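Local structure of DUF4974 domain-containing protein (Parabacteroides distasonis, 4M0N) at residues D37-L43 with E67-M73; G158-F162 with L174-Y178; Y161-I167 with D192-H198. The protein is a putative anti-sigma factor that probably restrains a sigma factor, the chain described being the part that holds its FecR and FecR C-terminal regions. The protein carries 1 engineered substitution. One frame throughout, in Å; residues are numbered along the deposited sequence. Where two conformers were deposited one is given.

Contact 1 (37-43 with 67-73) lies in the β-rich FecR domain, while contact 2 (158-162 with 174-178) and contact 3 (161-167 with 192-198) both lie in the FecR C-terminal region. Contacts 2 and 3 are joined through the strand 159-166: they share Tyr161 and Phe162, their centres are 11 Å apart, and Leu160 N lies 2.9 Å from His198 O, a probable hydrogen bond. Contact 3 pairs this strand with 193-199, and contact 2 sets it against the helix that follows. Contact 1 is centred about 20 Å from contact 2 and 26 Å from contact 3. A bound magnesium ion lies about 9 Å from the side chain of Glu67 and about 13 Å from that of Met177.

Contact 1: residues D37-L43 with E67-M73; sequences DGTVVHL and EAFFNVM
Val41 and Phe70 are a non-hydrogen-bonded pair of neighbouring antiparallel strands, their side chains running side by side. With CG1 anti to the backbone N (chi1 -173°), Val41 lays this methyl over one face of the Phe70 ring, 4.1 Å from its centroid, as a CH-pi contact. The same CG1 touches Ala68 CB at 3.8 Å; that CB also lies 3.4 Å from His42 O, so a longer side chain would meet both. Phe70 also reaches Val62 and Val82 of the facing sheet, so this apolar face lies inside a β-sandwich.

The next pair, His42 and Phe69, exchanges two backbone hydrogen bonds. A water 2.6 Å from His42 ND1 is hydrogen-bonded to it and donates to Phe69 O, tying the imidazole to the opposite strand.

Met73 N donates to Thr39 OG1 at 3.2 Å. That hydroxyl donates to Asp37 OD2 at 2.6 Å, while Thr39 N bonds Asp37 OD1 at 2.9 Å, an Asx turn. Gly38 suits the turn because at phi 93° a CB would jam against Asp37 O, and also crowd Met73 CG. Arg60 salt-bridges Asp37 OD2, so the carboxylate probably stays ionised and orients the Thr39 hydroxyl to accept from Met73 N.

Contact 2: residues G158-F162 with L174-Y178; sequences GGLYF and LERMY
Gly158 and Gly159 bring their carbonyls toward the Met177 methyl where a strand meets the helix that follows it, an αβ packing within the FecR C-terminal domain, whose family is grouped with the secretin N0 domains. Gly158 has a positive phi (83°), easy without a side chain. Gly159 O comes closer, 3.7 Å from Met177 CE.

Leu160 carries most of the strand's share, its two methyls parting between residues on one face of the helix. CD1 meets Leu174 CD2 at 3.6 Å, the side chains crossing near a right angle, and approaches the edge of the Tyr178 ring. CD2 presses on Met177 CE at 3.4 Å, tighter than usual for two carbons. Leucine's fork suits partners on two sides, and Val206 of helix 203-214 covers it too. Shortening Leu160 to an alanine would probably strip Leu174 CD2 and the Met177 methyl of their closest partner across the contact and open a gap.

Phe162 adds a lighter touch, its CZ 4.4 Å from Leu174 CD2. Met177 starts extended, CG swung away from its backbone N (chi1 175°), and the bend at chi3 (-73°) turns CE onto Leu160; CG itself lies 3.6 Å above the centre of the Tyr178 ring.

Contact 3: residues Y161-I167 with D192-H198; sequences YFNRTPI and DYIYGEH
Thr165 O accepts the shortest backbone bond between these strands, 2.6 Å from Ile194 N. Thr165 N donates to Ile194 O, in the carbonyl plane and on a lone pair. Phe162 N gives Gly196 O an almost straight bond of 2.8 Å (N-H...O 172°). At the positive phi of Gly196 a CB would jam against the preceding carbonyl.

Between these two pairs the register slips by one: Arg164 and Thr165 both face Ile194, a G1 β-bulge in the antiparallel two-stranded sheet of 159-166 and 193-199, joined through helix 167-178. Arg164 takes the left-handed backbone conformation at the corner. Its extended side chain, CG pointing off from the backbone N (chi1 -158°), carries the guanidinium flat over Tyr193, CZ 4.0 Å from the ring centroid and the planes 28° apart, a cation-pi stack. Tyr195 flanks the arginine, whose backbone N stands 3.3 Å above one face of the Tyr195 ring, off toward the rim. Pro166 CG packs 3.8 Å from Tyr193 CE1; the two residues are a non-hydrogen-bonded pair, so proline's missing N-H costs the pairing nothing at this helix N-cap.

On the other face Phe162 CD2 rests on Ile194 CG2 at 3.7 Å, an apolar contact that Val170 covers.

Contact 1: residues D37-L43 with E67-M73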
loop_
_atom_site.group_PDB
_atom_site.type_symbol
_atom_site.label_atom_id
_atom_site.label_comp_id
_atom_site.label_asym_id
_atom_site.label_seq_id
_atom_site.Cartn_x
_atom_site.Cartn_y
_atom_site.Cartn_z
ATOM N N ASP A 37 22.260 -3.910 -3.547
ATOM C CA ASP A 37 22.359 -5.344 -3.323
ATOM C C ASP A 37 21.631 -6.159 -4.400
ATOM O O ASP A 37 21.579 -7.386 -4.303
ATOM C CB ASP A 37 21.747 -5.697 -1.952
ATOM C CG ASP A 37 20.251 -5.446 -1.905
ATOM O OD1 ASP A 37 19.785 -4.619 -2.710
ATOM O OD2 ASP A 37 19.546 -6.093 -1.083
ATOM N N GLY A 38 21.005 -5.488 -5.367
ATOM C CA GLY A 38 20.232 -6.184 -6.402
ATOM C C GLY A 38 18.747 -6.334 -6.102
ATOM O O GLY A 38 17.993 -6.852 -6.925
ATOM N N THR A 39 18.314 -5.912 -4.911
ATOM C CA THR A 39 16.913 -5.896 -4.571
ATOM C C THR A 39 16.156 -4.936 -5.483
ATOM O O THR A 39 16.594 -3.813 -5.698
ATOM C CB THR A 39 16.741 -5.485 -3.091
ATOM O OG1 THR A 39 17.211 -6.549 -2.250
ATOM C CG2 THR A 39 15.265 -5.130 -2.775
ATOM N N VAL A 40 15.015 -5.368 -6.002
ATOM C CA VAL A 40 14.193 -4.544 -6.860
ATOM C C VAL A 40 13.056 -4.014 -6.007
ATOM O O VAL A 40 12.411 -4.777 -5.268
ATOM C CB VAL A 40 13.592 -5.358 -8.017
ATOM C CG1 VAL A 40 12.634 -4.504 -8.844
ATOM C CG2 VAL A 40 14.714 -5.839 -8.903
ATOM N N VAL A 41 12.845 -2.717 -6.075
ATOM C CA VAL A 41 11.761 -2.099 -5.371
ATOM C C VAL A 41 10.865 -1.361 -6.369
ATOM O O VAL A 41 11.362 -0.544 -7.171
ATOM C CB VAL A 41 12.256 -1.049 -4.341
ATOM C CG1 VAL A 41 11.087 -0.564 -3.505
ATOM C CG2 VAL A 41 13.404 -1.616 -3.464
ATOM N N HIS A 42 9.584 -1.666 -6.340
ATOM C CA HIS A 42 8.569 -0.913 -7.099
ATOM C C HIS A 42 7.867 0.006 -6.118
ATOM O O HIS A 42 7.368 -0.464 -5.079
ATOM C CB HIS A 42 7.532 -1.847 -7.656
ATOM C CG HIS A 42 7.999 -2.692 -8.790
ATOM N ND1 HIS A 42 8.801 -3.799 -8.616
ATOM C CD2 HIS A 42 7.706 -2.639 -10.109
ATOM C CE1 HIS A 42 9.023 -4.369 -9.789
ATOM N NE2 HIS A 42 8.358 -3.694 -10.709
ATOM N N LEU A 43 7.826 1.308 -6.439
ATOM C CA LEU A 43 7.243 2.308 -5.556
ATOM C C LEU A 43 5.959 2.835 -6.155
ATOM O O LEU A 43 5.938 3.251 -7.311
ATOM C CB LEU A 43 8.213 3.460 -5.351
ATOM C CG LEU A 43 9.495 3.117 -4.617
ATOM C CD1 LEU A 43 10.563 2.625 -5.574
ATOM C CD2 LEU A 43 9.942 4.376 -3.891
ATOM N N GLU A 67 3.801 3.158 -0.254
ATOM C CA GLU A 67 3.640 1.751 -0.613
ATOM C C GLU A 67 4.687 1.310 -1.585
ATOM O O GLU A 67 4.958 2.004 -2.576
ATOM C CB GLU A 67 2.232 1.515 -1.195
ATOM C CG GLU A 67 2.074 0.055 -1.657
ATOM C CD GLU A 67 0.661 -0.268 -2.064
ATOM O OE1 GLU A 67 -0.057 0.621 -2.639
ATOM O OE2 GLU A 67 0.220 -1.416 -1.787
ATOM N N ALA A 68 5.336 0.176 -1.285
ATOM C CA ALA A 68 6.353 -0.369 -2.168
ATOM C C ALA A 68 6.317 -1.873 -2.120
ATOM O O ALA A 68 6.005 -2.461 -1.087
ATOM C CB ALA A 68 7.735 0.117 -1.739
ATOM N N PHE A 69 6.661 -2.466 -3.257
ATOM C CA PHE A 69 6.830 -3.919 -3.366
ATOM C C PHE A 69 8.328 -4.168 -3.481
ATOM O O PHE A 69 8.991 -3.657 -4.410
ATOM C CB PHE A 69 6.097 -4.444 -4.581
ATOM C CG PHE A 69 6.203 -5.926 -4.725
ATOM C CD1 PHE A 69 5.533 -6.749 -3.843
ATOM C CD2 PHE A 69 7.017 -6.466 -5.671
ATOM C CE1 PHE A 69 5.650 -8.134 -3.940
ATOM C CE2 PHE A 69 7.139 -7.851 -5.776
ATOM C CZ PHE A 69 6.466 -8.660 -4.914
ATOM N N PHE A 70 8.835 -4.990 -2.570
ATOM C CA PHE A 70 10.223 -5.376 -2.495
ATOM C C PHE A 70 10.439 -6.821 -2.952
ATOM O O PHE A 70 9.745 -7.725 -2.488
ATOM C CB PHE A 70 10.681 -5.276 -1.045
ATOM C CG PHE A 70 10.634 -3.895 -0.501
ATOM C CD1 PHE A 70 9.450 -3.392 -0.006
ATOM C CD2 PHE A 70 11.773 -3.108 -0.485
ATOM C CE1 PHE A 70 9.398 -2.101 0.469
ATOM C CE2 PHE A 70 11.739 -1.821 -0.021
ATOM C CZ PHE A 70 10.539 -1.316 0.455
ATOM N N ASN A 71 11.380 -7.030 -3.862
ATOM C CA ASN A 71 11.821 -8.378 -4.171
ATOM C C ASN A 71 13.264 -8.445 -3.718
ATOM O O ASN A 71 14.175 -8.039 -4.440
ATOM C CB ASN A 71 11.672 -8.672 -5.652
ATOM C CG ASN A 71 11.991 -10.113 -5.994
ATOM O OD1 ASN A 71 12.586 -10.820 -5.222
ATOM N ND2 ASN A 71 11.619 -10.529 -7.186
ATOM N N VAL A 72 13.449 -8.914 -2.482
ATOM C CA VAL A 72 14.738 -8.874 -1.828
ATOM C C VAL A 72 15.653 -10.028 -2.186
ATOM O O VAL A 72 15.314 -11.176 -1.983
ATOM C CB VAL A 72 14.594 -8.791 -0.287
ATOM C CG1 VAL A 72 15.975 -8.838 0.381
ATOM C CG2 VAL A 72 13.870 -7.514 0.085
ATOM N N MET A 73 16.825 -9.668 -2.712
ATOM C CA MET A 73 17.905 -10.599 -2.979
ATOM C C MET A 73 18.367 -11.313 -1.710
ATOM O O MET A 73 18.663 -10.683 -0.709
ATOM C CB MET A 73 19.059 -9.826 -3.606
ATOM C CG MET A 73 18.926 -9.638 -5.108
ATOM S SD MET A 73 19.321 -11.137 -6.059
ATOM C CE MET A 73 20.638 -11.826 -5.108
HETATM O O HOH W 1 15.773 -9.049 -6.525
HETATM O O HOH W 2 9.980 -5.282 -6.770
#

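Contact 2: residues G158-F162 with L174-Y178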
loop_
_atom_site.group_PDB
_atom_site.type_symbol
_atom_site.label_atom_id
_atom_site.label_comp_id
_atom_site.label_asym_id
_atom_site.label_seq_id
_atom_site.Cartn_x
_atom_site.Cartn_y
_atom_site.Cartn_z
ATOM N N GLY A 158 -1.124 -1.751 -12.744
ATOM C CA GLY A 158 -2.223 -0.808 -12.864
ATOM C C GLY A 158 -3.572 -1.326 -12.399
ATOM O O GLY A 158 -4.608 -0.762 -12.731
ATOM N N GLY A 159 -3.572 -2.395 -11.619
ATOM C CA GLY A 159 -4.786 -2.878 -11.022
ATOM C C GLY A 159 -5.111 -2.245 -9.672
ATOM O O GLY A 159 -4.255 -1.673 -8.996
ATOM N N LEU A 160 -6.382 -2.326 -9.339
ATOM C CA LEU A 160 -6.915 -2.042 -8.015
ATOM C C LEU A 160 -7.537 -3.313 -7.494
ATOM O O LEU A 160 -8.152 -4.055 -8.243
ATOM C CB LEU A 160 -8.001 -0.963 -8.089
ATOM C CG LEU A 160 -7.531 0.420 -8.511
ATOM C CD1 LEU A 160 -8.717 1.310 -8.869
ATOM C CD2 LEU A 160 -6.686 1.066 -7.417
ATOM N N TYR A 161 -7.343 -3.580 -6.206
ATOM C CA TYR A 161 -7.964 -4.730 -5.585
ATOM C C TYR A 161 -8.553 -4.300 -4.250
ATOM O O TYR A 161 -7.825 -3.790 -3.379
ATOM C CB TYR A 161 -6.911 -5.819 -5.365
ATOM C CG TYR A 161 -7.385 -6.989 -4.531
ATOM C CD1 TYR A 161 -8.544 -7.689 -4.854
ATOM C CD2 TYR A 161 -6.675 -7.392 -3.416
ATOM C CE1 TYR A 161 -8.961 -8.770 -4.089
ATOM C CE2 TYR A 161 -7.076 -8.470 -2.655
ATOM C CZ TYR A 161 -8.213 -9.160 -2.992
ATOM O OH TYR A 161 -8.624 -10.222 -2.232
ATOM N N PHE A 162 -9.856 -4.508 -4.105
ATOM C CA PHE A 162 -10.543 -4.182 -2.860
ATOM C C PHE A 162 -11.194 -5.442 -2.349
ATOM O O PHE A 162 -11.852 -6.158 -3.085
ATOM C CB PHE A 162 -11.567 -3.066 -3.058
ATOM C CG PHE A 162 -11.001 -1.840 -3.729
ATOM C CD1 PHE A 162 -9.874 -1.203 -3.219
ATOM C CD2 PHE A 162 -11.595 -1.327 -4.873
ATOM C CE1 PHE A 162 -9.348 -0.069 -3.831
ATOM C CE2 PHE A 162 -11.073 -0.196 -5.483
ATOM C CZ PHE A 162 -9.957 0.432 -4.967
ATOM N N LEU A 174 -7.546 5.837 -4.815
ATOM C CA LEU A 174 -7.950 6.462 -6.074
ATOM C C LEU A 174 -7.291 7.814 -6.279
ATOM O O LEU A 174 -6.756 8.104 -7.375
ATOM C CB LEU A 174 -9.470 6.596 -6.165
ATOM C CG LEU A 174 -10.303 5.303 -6.109
ATOM C CD1 LEU A 174 -11.777 5.646 -6.283
ATOM C CD2 LEU A 174 -9.875 4.262 -7.121
ATOM N N GLU A 175 -7.291 8.637 -5.239
ATOM C CA GLU A 175 -6.634 9.933 -5.339
ATOM C C GLU A 175 -5.175 9.809 -5.744
ATOM O O GLU A 175 -4.671 10.542 -6.608
ATOM C CB GLU A 175 -6.694 10.701 -4.018
ATOM C CG GLU A 175 -8.062 11.144 -3.584
ATOM C CD GLU A 175 -7.979 11.997 -2.338
ATOM O OE1 GLU A 175 -7.621 11.442 -1.275
ATOM O OE2 GLU A 175 -8.275 13.197 -2.442
ATOM N N ARG A 176 -4.482 8.855 -5.136
ATOM C CA ARG A 176 -3.084 8.649 -5.438
ATOM C C ARG A 176 -2.817 8.055 -6.829
ATOM O O ARG A 176 -1.881 8.458 -7.519
ATOM C CB ARG A 176 -2.475 7.745 -4.370
ATOM C CG ARG A 176 -2.336 8.457 -3.052
ATOM C CD ARG A 176 -1.507 7.629 -2.073
ATOM N NE ARG A 176 -2.226 6.440 -1.651
ATOM C CZ ARG A 176 -2.813 6.267 -0.465
ATOM N NH1 ARG A 176 -2.789 7.204 0.452
ATOM N NH2 ARG A 176 -3.462 5.132 -0.210
ATOM N N MET A 177 -3.648 7.102 -7.224
ATOM C CA MET A 177 -3.508 6.467 -8.537
ATOM C C MET A 177 -3.760 7.421 -9.670
ATOM O O MET A 177 -2.996 7.424 -10.635
ATOM C CB MET A 177 -4.476 5.293 -8.704
ATOM C CG MET A 177 -4.443 4.675 -10.108
ATOM S SD MET A 177 -5.214 3.038 -10.154
ATOM C CE MET A 177 -4.030 1.964 -9.312
ATOM N N TYR A 178 -4.869 8.163 -9.579
ATOM C CA TYR A 178 -5.350 8.985 -10.664
ATOM C C TYR A 178 -4.951 10.449 -10.570
ATOM O O TYR A 178 -5.251 11.234 -11.474
ATOM C CB TYR A 178 -6.868 8.828 -10.785
ATOM C CG TYR A 178 -7.264 7.408 -11.140
ATOM C CD1 TYR A 178 -7.140 6.923 -12.434
ATOM C CD2 TYR A 178 -7.725 6.537 -10.168
ATOM C CE1 TYR A 178 -7.488 5.616 -12.751
ATOM C CE2 TYR A 178 -8.083 5.239 -10.477
ATOM C CZ TYR A 178 -7.981 4.779 -11.782
ATOM O OH TYR A 178 -8.338 3.474 -12.097
#

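Contact 3: residues Y161-I167 with D192-H198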
loop_
_atom_site.group_PDB
_atom_site.type_symbol
_atom_site.label_atom_id
_atom_site.label_comp_id
_atom_site.label_asym_id
_atom_site.label_seq_id
_atom_site.Cartn_x
_atom_site.Cartn_y
_atom_site.Cartn_z
ATOM N N TYR A 161 -7.343 -3.580 -6.206
ATOM C CA TYR A 161 -7.964 -4.730 -5.585
ATOM C C TYR A 161 -8.553 -4.300 -4.250
ATOM O O TYR A 161 -7.825 -3.790 -3.379
ATOM C CB TYR A 161 -6.911 -5.819 -5.365
ATOM C CG TYR A 161 -7.385 -6.989 -4.531
ATOM C CD1 TYR A 161 -8.544 -7.689 -4.854
ATOM C CD2 TYR A 161 -6.675 -7.392 -3.416
ATOM C CE1 TYR A 161 -8.961 -8.770 -4.089
ATOM C CE2 TYR A 161 -7.076 -8.470 -2.655
ATOM C CZ TYR A 161 -8.213 -9.160 -2.992
ATOM O OH TYR A 161 -8.624 -10.222 -2.232
ATOM N N PHE A 162 -9.856 -4.508 -4.105
ATOM C CA PHE A 162 -10.543 -4.182 -2.860
ATOM C C PHE A 162 -11.194 -5.442 -2.349
ATOM O O PHE A 162 -11.852 -6.158 -3.085
ATOM C CB PHE A 162 -11.567 -3.066 -3.058
ATOM C CG PHE A 162 -11.001 -1.840 -3.729
ATOM C CD1 PHE A 162 -9.874 -1.203 -3.219
ATOM C CD2 PHE A 162 -11.595 -1.327 -4.873
ATOM C CE1 PHE A 162 -9.348 -0.069 -3.831
ATOM C CE2 PHE A 162 -11.073 -0.196 -5.483
ATOM C CZ PHE A 162 -9.957 0.432 -4.967
ATOM N N ASN A 163 -10.949 -5.738 -1.088
ATOM C CA ASN A 163 -11.567 -6.876 -0.448
ATOM C C ASN A 163 -12.042 -6.402 0.904
ATOM O O ASN A 163 -11.265 -6.316 1.838
ATOM C CB ASN A 163 -10.583 -8.028 -0.332
ATOM C CG ASN A 163 -11.189 -9.253 0.340
ATOM O OD1 ASN A 163 -12.414 -9.436 0.373
ATOM N ND2 ASN A 163 -10.328 -10.110 0.869
ATOM N N ARG A 164 -13.334 -6.071 0.985
ATOM C CA ARG A 164 -13.901 -5.457 2.191
ATOM C C ARG A 164 -13.053 -4.263 2.623
ATOM O O ARG A 164 -12.747 -4.046 3.809
ATOM C CB ARG A 164 -14.042 -6.489 3.325
ATOM C CG ARG A 164 -15.073 -6.074 4.368
ATOM C CD ARG A 164 -15.392 -7.190 5.355
ATOM N NE ARG A 164 -16.593 -6.846 6.119
ATOM C CZ ARG A 164 -16.634 -5.978 7.130
ATOM N NH1 ARG A 164 -15.532 -5.357 7.544
ATOM N NH2 ARG A 164 -17.791 -5.735 7.741
ATOM N N THR A 165 -12.649 -3.477 1.630
ATOM C CA THR A 165 -11.834 -2.320 1.884
ATOM C C THR A 165 -12.729 -1.166 2.268
ATOM O O THR A 165 -13.718 -0.909 1.582
ATOM C CB THR A 165 -11.031 -1.935 0.628
ATOM O OG1 THR A 165 -10.239 -3.053 0.236
ATOM C CG2 THR A 165 -10.138 -0.753 0.896
ATOM N N PRO A 166 -12.401 -0.453 3.359
ATOM C CA PRO A 166 -13.231 0.697 3.692
ATOM C C PRO A 166 -13.192 1.770 2.598
ATOM O O PRO A 166 -12.128 2.022 2.038
ATOM C CB PRO A 166 -12.587 1.233 4.972
ATOM C CG PRO A 166 -11.869 0.068 5.550
ATOM C CD PRO A 166 -11.371 -0.704 4.380
ATOM N N ILE A 167 -14.344 2.379 2.325
ATOM C CA ILE A 167 -14.466 3.425 1.295
ATOM C C ILE A 167 -13.456 4.568 1.509
ATOM O O ILE A 167 -12.884 5.061 0.547
ATOM C CB ILE A 167 -15.934 3.924 1.135
ATOM C CG1 ILE A 167 -16.082 4.907 -0.035
ATOM C CG2 ILE A 167 -16.458 4.571 2.413
ATOM C CD1 ILE A 167 -15.703 4.356 -1.389
ATOM N N ASP A 192 -19.243 2.210 4.109
ATOM C CA ASP A 192 -19.224 1.125 3.133
ATOM C C ASP A 192 -17.881 0.385 3.097
ATOM O O ASP A 192 -16.822 0.950 3.368
ATOM C CB ASP A 192 -19.534 1.659 1.738
ATOM C CG ASP A 192 -20.765 2.541 1.708
ATOM O OD1 ASP A 192 -20.692 3.682 2.221
ATOM O OD2 ASP A 192 -21.798 2.096 1.161
ATOM N N TYR A 193 -17.962 -0.896 2.756
ATOM C CA TYR A 193 -16.780 -1.699 2.484
ATOM C C TYR A 193 -16.842 -2.127 1.021
ATOM O O TYR A 193 -17.902 -2.541 0.525
ATOM C CB TYR A 193 -16.734 -2.905 3.421
ATOM C CG TYR A 193 -16.540 -2.511 4.866
ATOM C CD1 TYR A 193 -15.328 -1.989 5.297
ATOM C CD2 TYR A 193 -17.572 -2.647 5.800
ATOM C CE1 TYR A 193 -15.139 -1.605 6.607
ATOM C CE2 TYR A 193 -17.392 -2.268 7.123
ATOM C CZ TYR A 193 -16.176 -1.751 7.521
ATOM O OH TYR A 193 -15.957 -1.372 8.822
ATOM N N ILE A 194 -15.717 -1.996 0.323
ATOM C CA ILE A 194 -15.683 -2.208 -1.110
ATOM C C ILE A 194 -15.010 -3.520 -1.485
ATOM O O ILE A 194 -13.993 -3.919 -0.884
ATOM C CB ILE A 194 -14.958 -1.048 -1.816
ATOM C CG1 ILE A 194 -15.548 0.301 -1.375
ATOM C CG2 ILE A 194 -14.984 -1.214 -3.326
ATOM C CD1 ILE A 194 -17.007 0.511 -1.695
ATOM N N TYR A 195 -15.590 -4.174 -2.484
ATOM C CA TYR A 195 -15.049 -5.400 -3.059
ATOM C C TYR A 195 -14.884 -5.208 -4.556
ATOM O O TYR A 195 -15.707 -4.553 -5.199
ATOM C CB TYR A 195 -16.009 -6.578 -2.829
ATOM C CG TYR A 195 -16.261 -6.904 -1.374
ATOM C CD1 TYR A 195 -17.163 -6.157 -0.614
ATOM C CD2 TYR A 195 -15.609 -7.969 -0.760
ATOM C CE1 TYR A 195 -17.399 -6.456 0.715
ATOM C CE2 TYR A 195 -15.838 -8.282 0.570
ATOM C CZ TYR A 195 -16.725 -7.522 1.307
ATOM O OH TYR A 195 -16.946 -7.842 2.634
ATOM N N GLY A 196 -13.833 -5.800 -5.110
ATOM C CA GLY A 196 -13.673 -5.852 -6.561
ATOM C C GLY A 196 -12.242 -5.728 -7.026
ATOM O O GLY A 196 -11.357 -5.351 -6.271
ATOM N N GLU A 197 -12.032 -6.099 -8.282
ATOM C CA GLU A 197 -10.744 -6.017 -8.942
ATOM C C GLU A 197 -10.979 -5.243 -10.206
ATOM O O GLU A 197 -11.922 -5.534 -10.936
ATOM C CB GLU A 197 -10.219 -7.402 -9.328
ATOM C CG GLU A 197 -9.814 -8.271 -8.162
ATOM C CD GLU A 197 -9.492 -9.668 -8.614
ATOM O OE1 GLU A 197 -8.551 -9.812 -9.419
ATOM O OE2 GLU A 197 -10.202 -10.606 -8.181
ATOM N N HIS A 198 -10.108 -4.278 -10.470
ATOM C CA HIS A 198 -10.243 -3.398 -11.615
ATOM C C HIS A 198 -8.902 -3.312 -12.301
ATOM O O HIS A 198 -7.944 -2.880 -11.696
ATOM C CB HIS A 198 -10.692 -2.011 -11.158
ATOM C CG HIS A 198 -11.932 -2.020 -10.322
ATOM N ND1 HIS A 198 -13.199 -2.062 -10.870
ATOM C CD2 HIS A 198 -12.105 -1.989 -8.981
ATOM C CE1 HIS A 198 -14.095 -2.073 -9.899
ATOM N NE2 HIS A 198 -13.459 -2.028 -8.746
#